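Local coordinates for RabGDI protein (Plasmodium falciparum 3D7, PDB 3P1W), which probably acts as a Rab GDP-dissociation inhibitor in the membrane-traffic cycle of Rab GTPases, at residues I330-N335 / E407-I412. Numbering follows the deposited sequence.
Sequences ICILSN and EKFVKI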
loop_
_atom_site.group_PDB
_atom_site.type_symbol
_atom_site.label_atom_id
_atom_site.label_comp_id
_atom_site.label_asym_id
_atom_site.label_seq_id
_atom_site.Cartn_x
_atom_site.Cartn_y
_atom_site.Cartn_z
ATOM N N ILE A 330 9.643 -3.339 -11.527
ATOM C CA ILE A 330 8.778 -4.419 -11.961
ATOM C C ILE A 330 9.594 -5.427 -12.761
ATOM O O ILE A 330 10.251 -5.059 -13.741
ATOM C CB ILE A 330 7.613 -3.869 -12.813
ATOM C CG1 ILE A 330 6.739 -2.926 -11.964
ATOM C CG2 ILE A 330 6.799 -5.039 -13.443
ATOM C CD1 ILE A 330 5.774 -2.008 -12.762
ATOM N N CYS A 331 9.557 -6.700 -12.346
ATOM C CA CYS A 331 10.376 -7.744 -12.942
ATOM C C CYS A 331 9.491 -8.889 -13.429
ATOM O O CYS A 331 8.684 -9.422 -12.662
ATOM C CB CYS A 331 11.323 -8.342 -11.914
ATOM S SG CYS A 331 12.324 -7.158 -11.022
ATOM N N ILE A 332 9.630 -9.241 -14.697
ATOM C CA ILE A 332 8.968 -10.415 -15.230
ATOM C C ILE A 332 9.862 -11.600 -14.931
ATOM O O ILE A 332 11.039 -11.604 -15.327
ATOM C CB ILE A 332 8.736 -10.301 -16.741
ATOM C CG1 ILE A 332 7.695 -9.212 -17.038
ATOM C CG2 ILE A 332 8.216 -11.614 -17.303
ATOM C CD1 ILE A 332 7.515 -8.907 -18.509
ATOM N N LEU A 333 9.293 -12.595 -14.263
ATOM C CA LEU A 333 9.988 -13.858 -13.948
ATOM C C LEU A 333 9.392 -15.049 -14.700
ATOM O O LEU A 333 8.203 -15.036 -15.050
ATOM C CB LEU A 333 9.896 -14.152 -12.443
ATOM C CG LEU A 333 10.198 -13.037 -11.448
ATOM C CD1 LEU A 333 10.074 -13.511 -9.991
ATOM C CD2 LEU A 333 11.557 -12.472 -11.713
ATOM N N SER A 334 10.232 -16.068 -14.939
ATOM C CA SER A 334 9.843 -17.331 -15.567
ATOM C C SER A 334 9.209 -18.314 -14.572
ATOM O O SER A 334 8.579 -19.293 -14.977
ATOM C CB SER A 334 11.091 -18.040 -16.144
ATOM O OG SER A 334 11.993 -17.138 -16.786
ATOM N N ASN A 335 9.432 -18.080 -13.280
ATOM C CA ASN A 335 9.045 -19.016 -12.221
ATOM C C ASN A 335 8.752 -18.263 -10.934
ATOM O O ASN A 335 9.137 -17.095 -10.819
ATOM C CB ASN A 335 10.178 -19.999 -11.969
ATOM C CG ASN A 335 10.285 -21.048 -13.058
ATOM O OD1 ASN A 335 9.347 -21.846 -13.279
ATOM N ND2 ASN A 335 11.407 -21.042 -13.770
ATOM N N GLU A 407 12.858 -9.533 -17.631
ATOM C CA GLU A 407 12.824 -8.104 -17.945
ATOM C C GLU A 407 12.608 -7.284 -16.677
ATOM O O GLU A 407 11.941 -7.739 -15.737
ATOM C CB GLU A 407 11.677 -7.776 -18.897
ATOM C CG GLU A 407 11.698 -8.481 -20.260
ATOM C CD GLU A 407 12.862 -8.090 -21.142
ATOM O OE1 GLU A 407 13.484 -7.020 -20.918
ATOM O OE2 GLU A 407 13.129 -8.843 -22.112
ATOM N N LYS A 408 13.158 -6.073 -16.680
ATOM C CA LYS A 408 13.016 -5.104 -15.592
ATOM C C LYS A 408 12.419 -3.803 -16.136
ATOM O O LYS A 408 12.818 -3.306 -17.196
ATOM C CB LYS A 408 14.363 -4.756 -14.978
ATOM C CG LYS A 408 14.966 -5.836 -14.119
ATOM C CD LYS A 408 16.405 -5.472 -13.747
ATOM C CE LYS A 408 17.157 -6.693 -13.175
ATOM N NZ LYS A 408 18.592 -6.340 -12.863
ATOM N N PHE A 409 11.471 -3.265 -15.405
ATOM C CA PHE A 409 10.862 -1.985 -15.725
ATOM C C PHE A 409 10.984 -1.073 -14.475
ATOM O O PHE A 409 10.289 -1.286 -13.494
ATOM C CB PHE A 409 9.400 -2.202 -16.084
ATOM C CG PHE A 409 9.167 -3.248 -17.139
ATOM C CD1 PHE A 409 8.961 -2.880 -18.451
ATOM C CD2 PHE A 409 9.180 -4.612 -16.824
ATOM C CE1 PHE A 409 8.723 -3.829 -19.451
ATOM C CE2 PHE A 409 8.974 -5.569 -17.810
ATOM C CZ PHE A 409 8.737 -5.171 -19.144
ATOM N N VAL A 410 11.882 -0.100 -14.518
ATOM C CA VAL A 410 12.241 0.694 -13.367
ATOM C C VAL A 410 11.651 2.091 -13.430
ATOM O O VAL A 410 11.704 2.745 -14.485
ATOM C CB VAL A 410 13.749 0.881 -13.247
ATOM C CG1 VAL A 410 14.045 1.760 -12.026
ATOM C CG2 VAL A 410 14.458 -0.477 -13.138
ATOM N N LYS A 411 11.058 2.546 -12.324
ATOM C CA LYS A 411 10.510 3.905 -12.227
ATOM C C LYS A 411 10.922 4.522 -10.898
ATOM O O LYS A 411 10.708 3.939 -9.821
ATOM C CB LYS A 411 8.979 3.920 -12.355
ATOM C CG LYS A 411 8.384 5.301 -12.439
ATOM C CD LYS A 411 6.880 5.199 -12.696
ATOM C CE LYS A 411 6.231 6.580 -12.766
ATOM N NZ LYS A 411 4.802 6.418 -13.092
ATOM N N ILE A 412 11.556 5.682 -10.985
ATOM C CA ILE A 412 11.923 6.444 -9.812
ATOM C C ILE A 412 11.063 7.700 -9.747
ATOM O O ILE A 412 10.942 8.443 -10.747
ATOM C CB ILE A 412 13.414 6.806 -9.822
ATOM C CG1 ILE A 412 14.271 5.540 -9.794
ATOM C CG2 ILE A 412 13.750 7.718 -8.611
ATOM C CD1 ILE A 412 15.770 5.789 -10.192
#
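Phe409 carries CG anti to its own carbonyl carbon (chi1 -52°), which swings the ring along the strand toward Ile332, while Ile332 holds CG1 beside its backbone N and extends CD1 to meet it. CD1 reaches the ring near its plane, at the CE2-CZ edge, with Ile332 CD1 3.7 Å from Phe409 CE2. The same ring turns another part of its edge to the backbone: Phe409 CD2 lies 3.3 Å from Ile330 O, in the plane of the ring. At the base of the two side chains, Ile330 CB packs on Phe409 CB at 4.1 Å.

The backbones form an antiparallel ladder; the N-to-C directions of the two short strand segments differ by 169°. Ile330 and Phe409 are a hydrogen-bonded pair linked in both directions: Phe409 N donates to Ile330 O at 2.7 Å, in the carbonyl plane, and Ile330 N donates to Phe409 O at 2.9 Å from 31° out of the plane of the Phe409 carbonyl. Ile332 N to Glu407 O, also 2.9 Å, continues the ladder. Between them, Cys331 and Lys408 form a non-hydrogen-bonded pair whose side chains project from the opposite face, and Cys331 CA-H adds a contact to Glu407 O at 3.2 Å.

Strand 320-333 lies between strands 405-418 and 378-385 in the mixed sheet, antiparallel to both, and Ile330 and Ile332 also touch Ile379. Helix 64-71 contributes Leu67 against Phe409, and just beyond its end Lys72 makes a cation-pi contact with that ring.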